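Local coordinates for protein metallo-beta-lactamase (Simiduia agarivorans, PDB 6MFI) that probably hydrolyses the amide bond of beta-lactam antibiotics with a pair of zinc ions, as a metallo-beta-lactamase of subclass B3, at residues 109-114 against 188-193; 137-142 against 156-161. All blocks are in the same frame, centred on the assembly; numbering follows the deposited sequence.

Interaction 1: residues 109-114 against 188-193. With ZN (zinc ion), chain C; ZN (zinc ion), chain B.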
loop_
_atom_site.group_PDB
_atom_site.type_symbol
_atom_site.label_atom_id
_atom_site.label_comp_id
_atom_site.label_asym_id
_atom_site.label_seq_id
_atom_site.Cartn_x
_atom_site.Cartn_y
_atom_site.Cartn_z
ATOM N N SER A 109 3.790 -1.223 0.762
ATOM C CA SER A 109 2.870 -1.480 1.861
ATOM C C SER A 109 3.359 -2.687 2.650
ATOM O O SER A 109 3.899 -2.538 3.751
ATOM C CB SER A 109 1.451 -1.711 1.338
ATOM O OG SER A 109 1.423 -2.752 0.378
ATOM N N HIS A 110 3.181 -3.884 2.093
ATOM C CA HIS A 110 3.743 -5.092 2.678
ATOM C C HIS A 110 4.285 -5.981 1.567
ATOM O O HIS A 110 3.945 -5.825 0.392
ATOM C CB HIS A 110 2.719 -5.844 3.541
ATOM C CG HIS A 110 1.526 -6.341 2.788
ATOM N ND1 HIS A 110 0.333 -5.652 2.748
ATOM C CD2 HIS A 110 1.333 -7.470 2.065
ATOM C CE1 HIS A 110 -0.540 -6.331 2.024
ATOM N NE2 HIS A 110 0.042 -7.438 1.599
ATOM N N GLU A 111 5.135 -6.927 1.964
ATOM C CA GLU A 111 6.000 -7.674 1.051
ATOM C C GLU A 111 5.325 -8.893 0.434
ATOM O O GLU A 111 5.955 -9.946 0.295
ATOM C CB GLU A 111 7.275 -8.079 1.786
ATOM C CG GLU A 111 7.039 -8.889 3.059
ATOM C CD GLU A 111 6.809 -8.028 4.288
ATOM O OE1 GLU A 111 7.191 -8.463 5.395
ATOM O OE2 GLU A 111 6.246 -6.921 4.153
ATOM N N HIS A 112 4.060 -8.793 0.041
ATOM C CA HIS A 112 3.401 -9.885 -0.659
ATOM C C HIS A 112 3.499 -9.679 -2.167
ATOM O O HIS A 112 3.633 -8.552 -2.652
ATOM C CB HIS A 112 1.938 -10.005 -0.231
ATOM C CG HIS A 112 1.742 -10.796 1.024
ATOM N ND1 HIS A 112 0.496 -11.058 1.554
ATOM C CD2 HIS A 112 2.634 -11.384 1.857
ATOM C CE1 HIS A 112 0.630 -11.771 2.657
ATOM N NE2 HIS A 112 1.917 -11.982 2.864
ATOM N N ILE A 113 3.425 -10.790 -2.905
ATOM C CA ILE A 113 3.699 -10.764 -4.341
ATOM C C ILE A 113 2.695 -9.894 -5.087
ATOM O O ILE A 113 3.025 -9.302 -6.121
ATOM C CB ILE A 113 3.727 -12.202 -4.901
ATOM C CG1 ILE A 113 4.108 -12.200 -6.385
ATOM C CG2 ILE A 113 2.388 -12.893 -4.686
ATOM C CD1 ILE A 113 4.102 -13.570 -7.025
ATOM N N ASP A 114 1.464 -9.788 -4.583
ATOM C CA ASP A 114 0.462 -8.993 -5.281
ATOM C C ASP A 114 0.681 -7.494 -5.127
ATOM O O ASP A 114 -0.030 -6.715 -5.768
ATOM C CB ASP A 114 -0.944 -9.363 -4.800
ATOM C CG ASP A 114 -1.093 -9.266 -3.296
ATOM O OD1 ASP A 114 -0.183 -9.724 -2.577
ATOM O OD2 ASP A 114 -2.125 -8.735 -2.836
ATOM N N HIS A 188 -0.335 -8.571 9.140
ATOM C CA HIS A 188 -0.516 -9.219 7.846
ATOM C C HIS A 188 0.805 -9.773 7.330
ATOM O O HIS A 188 0.853 -10.887 6.793
ATOM C CB HIS A 188 -1.117 -8.228 6.849
ATOM C CG HIS A 188 -1.449 -8.833 5.523
ATOM N ND1 HIS A 188 -2.594 -9.568 5.306
ATOM C CD2 HIS A 188 -0.787 -8.812 4.342
ATOM C CE1 HIS A 188 -2.624 -9.974 4.049
ATOM N NE2 HIS A 188 -1.539 -9.528 3.443
ATOM N N THR A 189 1.879 -9.010 7.477
ATOM C CA THR A 189 3.242 -9.438 7.207
ATOM C C THR A 189 4.123 -8.909 8.326
ATOM O O THR A 189 3.742 -7.964 9.026
ATOM C CB THR A 189 3.762 -8.922 5.857
ATOM O OG1 THR A 189 3.917 -7.500 5.918
ATOM C CG2 THR A 189 2.812 -9.286 4.723
ATOM N N PRO A 190 5.301 -9.502 8.531
ATOM C CA PRO A 190 6.206 -8.962 9.559
ATOM C C PRO A 190 6.693 -7.553 9.264
ATOM O O PRO A 190 6.903 -6.774 10.201
ATOM C CB PRO A 190 7.368 -9.968 9.573
ATOM C CG PRO A 190 7.255 -10.721 8.283
ATOM C CD PRO A 190 5.794 -10.776 7.981
ATOM N N GLY A 191 6.872 -7.196 7.994
ATOM C CA GLY A 191 7.424 -5.898 7.656
ATOM C C GLY A 191 6.462 -4.958 6.961
ATOM O O GLY A 191 6.877 -4.145 6.130
ATOM N N ALA A 192 5.176 -5.053 7.292
ATOM C CA ALA A 192 4.186 -4.174 6.689
ATOM C C ALA A 192 4.351 -2.745 7.195
ATOM O O ALA A 192 4.744 -2.507 8.340
ATOM C CB ALA A 192 2.773 -4.672 6.988
ATOM N N LEU A 193 4.039 -1.789 6.324
ATOM C CA LEU A 193 4.166 -0.373 6.637
ATOM C C LEU A 193 2.882 0.358 6.273
ATOM O O LEU A 193 2.156 -0.042 5.358
ATOM C CB LEU A 193 5.347 0.267 5.891
ATOM C CG LEU A 193 6.760 -0.165 6.284
ATOM C CD1 LEU A 193 7.794 0.655 5.528
ATOM C CD2 LEU A 193 6.968 -0.036 7.784
HETATM ZN ZN ZN C . -0.784 -9.480 1.555
HETATM ZN ZN ZN B . -2.680 -8.193 -0.961
HETATM O O HOH W 1 -1.934 -9.781 -0.029
#
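The di-zinc site of the metallo-beta-lactamase is put together here: His110 and His112 from the loop 109-112 and His188 from the facing loop converge on one zinc ion. The zinc lies 2.2 Å from His110 NE2 and 2.0 Å from each of His112 ND1 and His188 NE2; a water at 2.0 Å from this zinc completes the four ligands and also binds the second zinc. That second ion takes Asp114 OD2, with His115 and His253 from outside the segments.

Sharing a metal forces the rings close together. The edge of His188 points at the face of His110, an edge-to-face pair with planes at 63°, and CD2 of His188 stands over the centre of the His110 ring. Thr189 CG2 covers a face of the His112 ring, a CH-pi contact 3.7 Å from the ring centroid. The outer nitrogens are bonded too: His110 ND1 to Asp212, His112 NE2 to Asp149 and His188 ND1 to the carbonyl of Ser215, a second shell that, with the metal bond, probably helps to set the rotation of each ring.

Away from the metal, Glu111 ties the two loops together. Its chain bends at chi2 (-87°), which turns the carboxylate back to the 189-192 beta turn. There OE1 accepts Gly191 N through its syn lone pair at 2.9 Å, while OE2 is met by Thr189 OG1 from above the carboxylate plane. At the other end of the contact, the bond from Leu193 N to Ser109 O joins the backbones where strand 193-199 starts. The sequence His110-Glu111-His112-Ile113-Asp114-His115, joined by His188, matches the HxHxDH metal-binding motif of the metallo-beta-lactamase fold.

Interaction 2: residues 137-142 against 156-161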
loop_
_atom_site.group_PDB
_atom_site.type_symbol
_atom_site.label_atom_id
_atom_site.label_comp_id
_atom_site.label_asym_id
_atom_site.label_seq_id
_atom_site.Cartn_x
_atom_site.Cartn_y
_atom_site.Cartn_z
ATOM N N ALA A 137 12.668 -5.942 3.443
ATOM C CA ALA A 137 13.890 -5.932 2.644
ATOM C C ALA A 137 14.452 -7.334 2.454
ATOM O O ALA A 137 15.029 -7.632 1.403
ATOM C CB ALA A 137 14.934 -5.023 3.291
ATOM N N ALA A 138 14.297 -8.204 3.455
ATOM C CA ALA A 138 14.754 -9.582 3.309
ATOM C C ALA A 138 13.939 -10.323 2.256
ATOM O O ALA A 138 14.477 -11.154 1.517
ATOM C CB ALA A 138 14.683 -10.305 4.652
ATOM N N VAL A 139 12.640 -10.032 2.171
ATOM C CA VAL A 139 11.802 -10.679 1.167
ATOM C C VAL A 139 12.157 -10.179 -0.228
ATOM O O VAL A 139 12.273 -10.968 -1.172
ATOM C CB VAL A 139 10.314 -10.460 1.489
ATOM C CG1 VAL A 139 9.440 -11.078 0.410
ATOM C CG2 VAL A 139 9.979 -11.046 2.852
ATOM N N MET A 140 12.341 -8.864 -0.382
ATOM C CA MET A 140 12.711 -8.309 -1.682
ATOM C C MET A 140 14.087 -8.794 -2.119
ATOM O O MET A 140 14.326 -9.015 -3.312
ATOM C CB MET A 140 12.686 -6.781 -1.631
ATOM C CG MET A 140 11.453 -6.192 -0.974
ATOM S SD MET A 140 9.933 -6.683 -1.801
ATOM C CE MET A 140 10.260 -6.104 -3.464
ATOM N N ARG A 141 15.006 -8.950 -1.165
ATOM C CA ARG A 141 16.342 -9.432 -1.495
ATOM C C ARG A 141 16.321 -10.899 -1.908
ATOM O O ARG A 141 17.089 -11.307 -2.787
ATOM C CB ARG A 141 17.275 -9.221 -0.302
ATOM C CG ARG A 141 18.662 -9.810 -0.464
ATOM C CD ARG A 141 19.547 -9.450 0.718
ATOM N NE ARG A 141 19.064 -10.035 1.967
ATOM C CZ ARG A 141 18.517 -9.339 2.958
ATOM N NH1 ARG A 141 18.382 -8.024 2.852
ATOM N NH2 ARG A 141 18.107 -9.957 4.057
ATOM N N ASN A 142 15.448 -11.699 -1.298
ATOM C CA ASN A 142 15.338 -13.116 -1.610
ATOM C C ASN A 142 14.202 -13.434 -2.573
ATOM O O ASN A 142 14.126 -14.566 -3.060
ATOM C CB ASN A 142 15.150 -13.927 -0.323
ATOM C CG ASN A 142 16.203 -13.614 0.720
ATOM O OD1 ASN A 142 17.335 -13.262 0.390
ATOM N ND2 ASN A 142 15.833 -13.738 1.989
ATOM N N ALA A 156 4.395 -17.991 -3.758
ATOM C CA ALA A 156 4.915 -17.666 -5.081
ATOM C C ALA A 156 6.074 -16.681 -4.987
ATOM O O ALA A 156 6.010 -15.701 -4.246
ATOM C CB ALA A 156 3.810 -17.103 -5.961
ATOM N N SER A 157 7.133 -16.949 -5.744
ATOM C CA SER A 157 8.306 -16.091 -5.761
ATOM C C SER A 157 8.189 -15.041 -6.861
ATOM O O SER A 157 7.428 -15.188 -7.821
ATOM C CB SER A 157 9.576 -16.920 -5.961
ATOM O OG SER A 157 9.581 -17.546 -7.232
ATOM N N PHE A 158 8.957 -13.972 -6.707
ATOM C CA PHE A 158 9.001 -12.874 -7.657
ATOM C C PHE A 158 10.445 -12.423 -7.802
ATOM O O PHE A 158 11.280 -12.718 -6.939
ATOM C CB PHE A 158 8.104 -11.708 -7.213
ATOM C CG PHE A 158 8.271 -11.320 -5.771
ATOM C CD1 PHE A 158 9.230 -10.396 -5.394
ATOM C CD2 PHE A 158 7.455 -11.867 -4.794
ATOM C CE1 PHE A 158 9.381 -10.032 -4.070
ATOM C CE2 PHE A 158 7.601 -11.508 -3.468
ATOM C CZ PHE A 158 8.566 -10.589 -3.105
ATOM N N PRO A 159 10.778 -11.729 -8.895
ATOM C CA PRO A 159 12.172 -11.310 -9.103
ATOM C C PRO A 159 12.697 -10.471 -7.947
ATOM O O PRO A 159 11.985 -9.636 -7.384
ATOM C CB PRO A 159 12.105 -10.500 -10.401
ATOM C CG PRO A 159 10.930 -11.053 -11.124
ATOM C CD PRO A 159 9.933 -11.419 -10.063
ATOM N N VAL A 160 13.963 -10.705 -7.596
ATOM C CA VAL A 160 14.574 -9.995 -6.481
ATOM C C VAL A 160 14.811 -8.538 -6.859
ATOM O O VAL A 160 15.075 -8.203 -8.022
ATOM C CB VAL A 160 15.883 -10.682 -6.045
ATOM C CG1 VAL A 160 15.651 -12.168 -5.812
ATOM C CG2 VAL A 160 16.980 -10.470 -7.080
ATOM N N ALA A 161 14.703 -7.659 -5.868
ATOM C CA ALA A 161 14.857 -6.227 -6.064
ATOM C C ALA A 161 16.036 -5.713 -5.248
ATOM O O ALA A 161 16.513 -6.372 -4.319
ATOM C CB ALA A 161 13.580 -5.471 -5.679
#
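Met140 O is the polar atom on which the loop 156-161 is fastened to the last turn of helix 134-142. It accepts Ala161 N at 2.9 Å with an N-H...O angle of 167°. Val160 CA lies 3.3 Å from the same Met140 O, a CA-H...O contact, so two successive loop residues close on one carbonyl near the helix end.

Apolar contacts fill in beside this bond. CG1 of Val139 stands anti to the backbone N (chi1 177°), which brings it to the edge of the Phe158 ring, near the ring plane and 3.7 Å from CZ. In the conformer described, one of two modelled, the Met140 chain folds at chi2 and chi3, and its methyl CE comes to 4.1 Å from Phe158 CE1 and 4.0 Å from Ala161 CB. In that same conformer SD of Met140 approaches the ring obliquely, 5.2 Å from the centroid of Phe158, a Met-aromatic contact. On the outer side, Val160 CG1 rests 3.5 Å from Arg141 O.

Phe158 also packs on Ile113 and Val116 of helix 113-116, and Ala161 on Leu130 of strand 129-132. The contact thus folds the connection between helix 134-142 and strand 163-166 back on the helix, within the beta-alpha-beta crossover from strand 129-132 to its parallel neighbour 163-166, a unit of the alpha-beta-beta-alpha fold of metallo-beta-lactamases.

How the interactions relate
The centres of the two contacts lie about 12 Å apart, with interaction 1 about 8 Å and interaction 2 about 17 Å from the centre of the chain. In sequence the order is 109-114, 137-142, 156-161, 188-193, so both segments of interaction 2 fall between those of interaction 1. The two interactions touch directly: Glu111 CG packs on Val139 CG2 at 3.7 Å, and Ile113 CG1 reaches Phe158 CD2 at the same distance. Interaction 1 joins the loop after strand 103-107 of the seven-stranded sheet to the start of strand 193-199 in the five-stranded sheet, whereas interaction 2 borders the first sheet's edge strand 163-166. Segment 109-114, which carries three of the zinc ligands, therefore packs directly against this more peripheral helix-loop unit.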